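Local atomic coordinates of glycerate dehydrogenase related protein (Thermoplasma acidophilum, PDB entry 3GVX), a protein that probably binds NAD and is thought to reduce glyoxylate or hydroxypyruvate, acting as a D-2-hydroxyacid dehydrogenase. Residues Asn192-Leu195 with Leu196-Arg200; Ile163-Ser166 with Pro167-Phe171. All blocks are in the same frame, centred on the assembly; numbering follows the deposited sequence.

How the contacts relate
Contacts 1 and 2 both centre on short helices of the NAD-binding domain, 193-196 and 167-172, and their centres lie about 12 Å apart. They meet directly: L195 CD1 packs 3.5 Å from A168 N, and the side chain of N198 lies on A168 and F171. Both are partly buried. Each contains the N-cap of its helix, N192 in contact 1 and S166 in contact 2, but the caps differ, an asparagine amide oxygen in the first and a serine hydroxyl in the second. Contact 1 also includes the end of its helix, where an asparagine amide grips a backbone carbonyl; contact 2 takes in the loop leaving edge strand 162-163, which an aspartate of the helix ties back by its carboxylate.

Contact 1 (Asn192-Leu195 with Leu196-Arg200); sequences NSRL and LANAR
The one-turn helix 193-196, on the path to strand 204-207 of the Rossmann-type domain, is tied by polar groups at both ends, with N192 bonded to L195 and L196 at its start and N198 to L195 at its finish. N192 is the N-cap: its OD1 accepts from L195 N at 2.9 Å, while its backbone O takes L196 N at 2.8 Å in a nearly straight bond (171°). Next along, A197 N bonds to S193 O at a longer 3.2 Å, tilted from the carbonyl plane of S193. At the far end the amide of N198 folds back over the last turn. Its CG stands beside its own backbone N (chi1 -67°), which swings ND2 round to L195 O at 2.8 Å. That oxygen lies practically in the amide plane of N198, although the donor approaches tilted from the carbonyl plane of L195. The other end of the amide is also engaged, OD1 accepting from R172 NH1, so neighbouring groups fix the rotation of the amide. The bent chain of R194 brings NH1 to 3.6 Å from N198 ND2, which lies at the guanidinium edge near its plane, the guanidinium and amide planes 73° apart; both atoms are donors, so this is a contact without a bond. L196 turns its side chain onto M219 and F222 of helix 216-225, with CG 3.4 Å from N192 O, whereas L195 packs on F171. A type I turn, L196 to A199, begins on the last helical residue, so that a side-chain N-cap and a single helical turn run straight into a beta turn.

Contact 2 (Ile163-Ser166 with Pro167-Phe171); sequences ISES and PADLF
S166 caps helix 167-172, and D169, in the first turn, reaches back from the helix to E165 of the loop. S166 sits at the N-cap, its OG accepting from D169 N at 3.3 Å, a long bond. The first torsion of S166 sets OG between the backbone N and the carbonyl carbon, close enough to the helix for OG to lie 3.3 Å from D169 CB as well. S166 O accepts from L170 N at 3.0 Å with a bent N-H...O angle of 145°; F171 N then bonds to P167 O, and the regular helical pattern has begun. P167 takes the first helical position, where a proline's missing N-H costs no helical bond. With D169 CG anti to the backbone N (chi1 173°), the carboxylate reaches back across the cap, and OD2 accepts from E165 N at 3.0 Å through its anti lone pair, the bond running fairly straight (163°). Here the serine side chain caps an amide of the first turn while an acidic side chain of that turn takes a backbone N-H from the residue before the cap, one short of the N-cap amide used in a capping box. The other carboxylate oxygen of D169, OD1, receives a weak bond from Q173 NE2. E165's carboxylate is nearby, OE1 4.8 Å from D169 OD2, a like-charge neighbour whose repulsion the bond from E165 N and the helix start would probably offset for D169. On the buried side S164 OG is hydrogen-bonded to A150 O on strand 147-151, next to the edge strand 162-163 of the parallel sheet, and still touches L170 CB and CD1, each at 3.6 Å. L170 itself leans on I149 and Y151 of that strand.

Contact 1 (Asn192-Leu195 with Leu196-Arg200)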
ATOM      1  N   ASN B 192     -23.853  13.042  -4.573  1.00 40.63           N
ATOM      2  CA  ASN B 192     -24.297  14.195  -5.345  1.00 42.80           C
ATOM      3  C   ASN B 192     -23.794  15.557  -4.876  1.00 43.00           C
ATOM      4  O   ASN B 192     -23.179  15.678  -3.818  1.00 42.09           O
ATOM      5  CB  ASN B 192     -25.830  14.210  -5.448  1.00 42.63           C
ATOM      6  CG  ASN B 192     -26.510  14.320  -4.106  1.00 44.17           C
ATOM      7  OD1 ASN B 192     -25.920  14.785  -3.128  1.00 43.41           O
ATOM      8  ND2 ASN B 192     -27.769  13.898  -4.049  1.00 45.07           N
ATOM      9  N   SER B 193     -24.047  16.568  -5.706  1.00 43.38           N
ATOM     10  CA  SER B 193     -23.664  17.945  -5.423  1.00 44.65           C
ATOM     11  C   SER B 193     -23.806  18.217  -3.948  1.00 45.21           C
ATOM     12  O   SER B 193     -22.913  18.767  -3.312  1.00 45.32           O
ATOM     13  CB  SER B 193     -24.567  18.929  -6.181  1.00 44.99           C
ATOM     14  OG  SER B 193     -24.306  18.958  -7.571  1.00 46.82           O
ATOM     15  N   ARG B 194     -24.943  17.817  -3.401  1.00 45.93           N
ATOM     16  CA  ARG B 194     -25.201  18.058  -1.996  1.00 46.55           C
ATOM     17  C   ARG B 194     -24.254  17.328  -1.054  1.00 46.12           C
ATOM     18  O   ARG B 194     -23.824  17.895  -0.052  1.00 46.85           O
ATOM     19  CB  ARG B 194     -26.639  17.712  -1.635  1.00 46.77           C
ATOM     20  CG  ARG B 194     -27.062  18.440  -0.390  1.00 50.74           C
ATOM     21  CD  ARG B 194     -27.928  17.601   0.523  1.00 53.07           C
ATOM     22  NE  ARG B 194     -27.296  16.342   0.923  1.00 57.15           N
ATOM     23  CZ  ARG B 194     -26.140  16.229   1.583  1.00 59.55           C
ATOM     24  NH1 ARG B 194     -25.446  17.311   1.929  1.00 58.16           N
ATOM     25  NH2 ARG B 194     -25.692  15.025   1.932  1.00 58.22           N
ATOM     26  N   LEU B 195     -23.946  16.071  -1.354  1.00 44.00           N
ATOM     27  CA  LEU B 195     -23.026  15.310  -0.508  1.00 42.84           C
ATOM     28  C   LEU B 195     -21.585  15.817  -0.671  1.00 42.07           C
ATOM     29  O   LEU B 195     -20.873  15.996   0.315  1.00 42.11           O
ATOM     30  CB  LEU B 195     -23.103  13.813  -0.834  1.00 40.98           C
ATOM     31  CG  LEU B 195     -22.031  12.906  -0.220  1.00 39.91           C
ATOM     32  CD1 LEU B 195     -22.053  12.988   1.310  1.00 40.67           C
ATOM     33  CD2 LEU B 195     -22.260  11.488  -0.739  1.00 37.47           C
ATOM     34  N   LEU B 196     -21.182  16.072  -1.914  1.00 41.53           N
ATOM     35  CA  LEU B 196     -19.838  16.563  -2.224  1.00 41.74           C
ATOM     36  C   LEU B 196     -19.455  17.859  -1.524  1.00 41.76           C
ATOM     37  O   LEU B 196     -18.289  18.065  -1.192  1.00 41.60           O
ATOM     38  CB  LEU B 196     -19.667  16.750  -3.728  1.00 41.00           C
ATOM     39  CG  LEU B 196     -19.842  15.465  -4.524  1.00 41.02           C
ATOM     40  CD1 LEU B 196     -19.672  15.764  -6.013  1.00 39.31           C
ATOM     41  CD2 LEU B 196     -18.845  14.423  -4.022  1.00 41.46           C
ATOM     42  N   ALA B 197     -20.437  18.726  -1.306  1.00 41.48           N
ATOM     43  CA  ALA B 197     -20.198  19.997  -0.644  1.00 40.63           C
ATOM     44  C   ALA B 197     -19.564  19.795   0.726  1.00 41.10           C
ATOM     45  O   ALA B 197     -19.051  20.735   1.312  1.00 41.38           O
ATOM     46  CB  ALA B 197     -21.511  20.788  -0.517  1.00 40.94           C
ATOM     47  N   ASN B 198     -19.577  18.570   1.239  1.00 40.82           N
ATOM     48  CA  ASN B 198     -18.974  18.307   2.544  1.00 41.13           C
ATOM     49  C   ASN B 198     -17.468  18.060   2.452  1.00 40.48           C
ATOM     50  O   ASN B 198     -16.780  18.034   3.465  1.00 41.57           O
ATOM     51  CB  ASN B 198     -19.626  17.085   3.201  1.00 42.78           C
ATOM     52  CG  ASN B 198     -21.075  17.321   3.569  1.00 44.99           C
ATOM     53  OD1 ASN B 198     -21.384  17.769   4.678  1.00 45.15           O
ATOM     54  ND2 ASN B 198     -21.976  17.025   2.636  1.00 43.01           N
ATOM     55  N   ALA B 199     -16.959  17.896   1.235  1.00 39.40           N
ATOM     56  CA  ALA B 199     -15.542  17.592   1.040  1.00 39.06           C
ATOM     57  C   ALA B 199     -14.545  18.555   1.654  1.00 38.25           C
ATOM     58  O   ALA B 199     -14.581  19.770   1.433  1.00 37.77           O
ATOM     59  CB  ALA B 199     -15.235  17.416  -0.445  1.00 38.93           C
ATOM     60  N   ARG B 200     -13.666  17.993   2.469  1.00 37.06           N
ATOM     61  CA  ARG B 200     -12.602  18.764   3.087  1.00 35.56           C
ATOM     62  C   ARG B 200     -11.742  19.199   1.946  1.00 34.69           C
ATOM     63  O   ARG B 200     -11.818  18.648   0.855  1.00 29.36           O
ATOM     64  CB  ARG B 200     -11.712  17.896   3.956  1.00 35.06           C
ATOM     65  CG  ARG B 200     -12.369  17.332   5.119  1.00 36.35           C
ATOM     66  CD  ARG B 200     -11.360  16.673   5.976  1.00 36.81           C
ATOM     67  NE  ARG B 200     -11.940  16.497   7.288  1.00 38.71           N
ATOM     68  CZ  ARG B 200     -11.304  15.998   8.331  1.00 43.20           C
ATOM     69  NH1 ARG B 200     -10.040  15.613   8.214  1.00 42.91           N
ATOM     70  NH2 ARG B 200     -11.933  15.895   9.489  1.00 43.98           N
TER

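Contact 2 (Ile163-Ser166 with Pro167-Phe171)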
ATOM      1  N   ILE B 163     -17.528   5.285  13.500  1.00 39.66           N
ATOM      2  CA  ILE B 163     -18.706   4.912  12.758  1.00 41.01           C
ATOM      3  C   ILE B 163     -19.437   6.211  12.542  1.00 42.95           C
ATOM      4  O   ILE B 163     -19.733   6.930  13.497  1.00 44.30           O
ATOM      5  CB  ILE B 163     -19.588   3.980  13.569  1.00 42.36           C
ATOM      6  CG1 ILE B 163     -18.767   2.770  14.007  1.00 41.54           C
ATOM      7  CG2 ILE B 163     -20.817   3.597  12.753  1.00 41.47           C
ATOM      8  CD1 ILE B 163     -19.480   1.843  14.945  1.00 41.38           C
ATOM      9  N   SER B 164     -19.706   6.541  11.289  1.00 43.84           N
ATOM     10  CA  SER B 164     -20.397   7.781  11.030  1.00 45.68           C
ATOM     11  C   SER B 164     -21.909   7.578  11.035  1.00 47.37           C
ATOM     12  O   SER B 164     -22.413   6.452  11.020  1.00 46.99           O
ATOM     13  CB  SER B 164     -19.915   8.409   9.721  1.00 45.25           C
ATOM     14  OG  SER B 164     -20.108   7.552   8.624  1.00 46.31           O
ATOM     15  N   GLU B 165     -22.619   8.694  11.045  1.00 48.76           N
ATOM     16  CA  GLU B 165     -24.070   8.703  11.097  1.00 49.62           C
ATOM     17  C   GLU B 165     -24.698   8.829   9.746  1.00 48.28           C
ATOM     18  O   GLU B 165     -25.836   8.425   9.534  1.00 49.51           O
ATOM     19  CB  GLU B 165     -24.497   9.873  11.935  1.00 52.28           C
ATOM     20  CG  GLU B 165     -23.632  10.045  13.131  1.00 55.90           C
ATOM     21  CD  GLU B 165     -24.234  11.034  14.068  1.00 59.63           C
ATOM     22  OE1 GLU B 165     -24.751  12.060  13.569  1.00 61.47           O
ATOM     23  OE2 GLU B 165     -24.204  10.789  15.290  1.00 60.22           O
ATOM     24  N   SER B 166     -23.953   9.410   8.832  1.00 45.82           N
ATOM     25  CA  SER B 166     -24.464   9.612   7.512  1.00 43.37           C
ATOM     26  C   SER B 166     -23.275   9.767   6.602  1.00 42.98           C
ATOM     27  O   SER B 166     -22.146   9.927   7.059  1.00 41.77           O
ATOM     28  CB  SER B 166     -25.314  10.881   7.485  1.00 43.18           C
ATOM     29  OG  SER B 166     -24.608  11.965   8.054  1.00 41.06           O
ATOM     30  N   PRO B 167     -23.510   9.689   5.295  1.00 42.37           N
ATOM     31  CA  PRO B 167     -22.439   9.834   4.319  1.00 41.30           C
ATOM     32  C   PRO B 167     -21.857  11.252   4.403  1.00 41.67           C
ATOM     33  O   PRO B 167     -20.651  11.443   4.255  1.00 41.10           O
ATOM     34  CB  PRO B 167     -23.148   9.555   2.998  1.00 42.15           C
ATOM     35  CG  PRO B 167     -24.210   8.578   3.397  1.00 41.89           C
ATOM     36  CD  PRO B 167     -24.738   9.179   4.660  1.00 41.64           C
ATOM     37  N   ALA B 168     -22.707  12.240   4.664  1.00 41.79           N
ATOM     38  CA  ALA B 168     -22.229  13.610   4.780  1.00 42.71           C
ATOM     39  C   ALA B 168     -21.309  13.706   5.979  1.00 42.31           C
ATOM     40  O   ALA B 168     -20.281  14.371   5.930  1.00 43.58           O
ATOM     41  CB  ALA B 168     -23.409  14.601   4.919  1.00 43.60           C
ATOM     42  N   ASP B 169     -21.675  13.029   7.057  1.00 41.14           N
ATOM     43  CA  ASP B 169     -20.849  13.030   8.260  1.00 41.04           C
ATOM     44  C   ASP B 169     -19.509  12.350   7.985  1.00 39.50           C
ATOM     45  O   ASP B 169     -18.485  12.748   8.520  1.00 38.70           O
ATOM     46  CB  ASP B 169     -21.586  12.335   9.413  1.00 43.65           C
ATOM     47  CG  ASP B 169     -20.715  12.154  10.650  1.00 46.94           C
ATOM     48  OD1 ASP B 169     -20.031  13.117  11.052  1.00 48.89           O
ATOM     49  OD2 ASP B 169     -20.713  11.052  11.232  1.00 48.45           O
ATOM     50  N   LEU B 170     -19.525  11.325   7.138  1.00 37.69           N
ATOM     51  CA  LEU B 170     -18.309  10.608   6.772  1.00 36.16           C
ATOM     52  C   LEU B 170     -17.381  11.534   5.988  1.00 35.73           C
ATOM     53  O   LEU B 170     -16.210  11.656   6.306  1.00 33.79           O
ATOM     54  CB  LEU B 170     -18.637   9.362   5.936  1.00 36.19           C
ATOM     55  CG  LEU B 170     -17.435   8.503   5.517  1.00 35.55           C
ATOM     56  CD1 LEU B 170     -17.078   7.485   6.608  1.00 36.59           C
ATOM     57  CD2 LEU B 170     -17.794   7.801   4.216  1.00 36.69           C
ATOM     58  N   PHE B 171     -17.912  12.189   4.962  1.00 35.03           N
ATOM     59  CA  PHE B 171     -17.116  13.124   4.167  1.00 36.50           C
ATOM     60  C   PHE B 171     -16.499  14.198   5.044  1.00 37.48           C
ATOM     61  O   PHE B 171     -15.370  14.625   4.825  1.00 39.01           O
ATOM     62  CB  PHE B 171     -17.966  13.793   3.077  1.00 35.55           C
ATOM     63  CG  PHE B 171     -18.087  12.983   1.819  1.00 35.18           C
ATOM     64  CD1 PHE B 171     -18.632  11.706   1.848  1.00 36.08           C
ATOM     65  CD2 PHE B 171     -17.613  13.472   0.610  1.00 35.11           C
ATOM     66  CE1 PHE B 171     -18.689  10.929   0.694  1.00 35.17           C
ATOM     67  CE2 PHE B 171     -17.669  12.697  -0.552  1.00 35.12           C
ATOM     68  CZ  PHE B 171     -18.206  11.424  -0.503  1.00 35.84           C
TER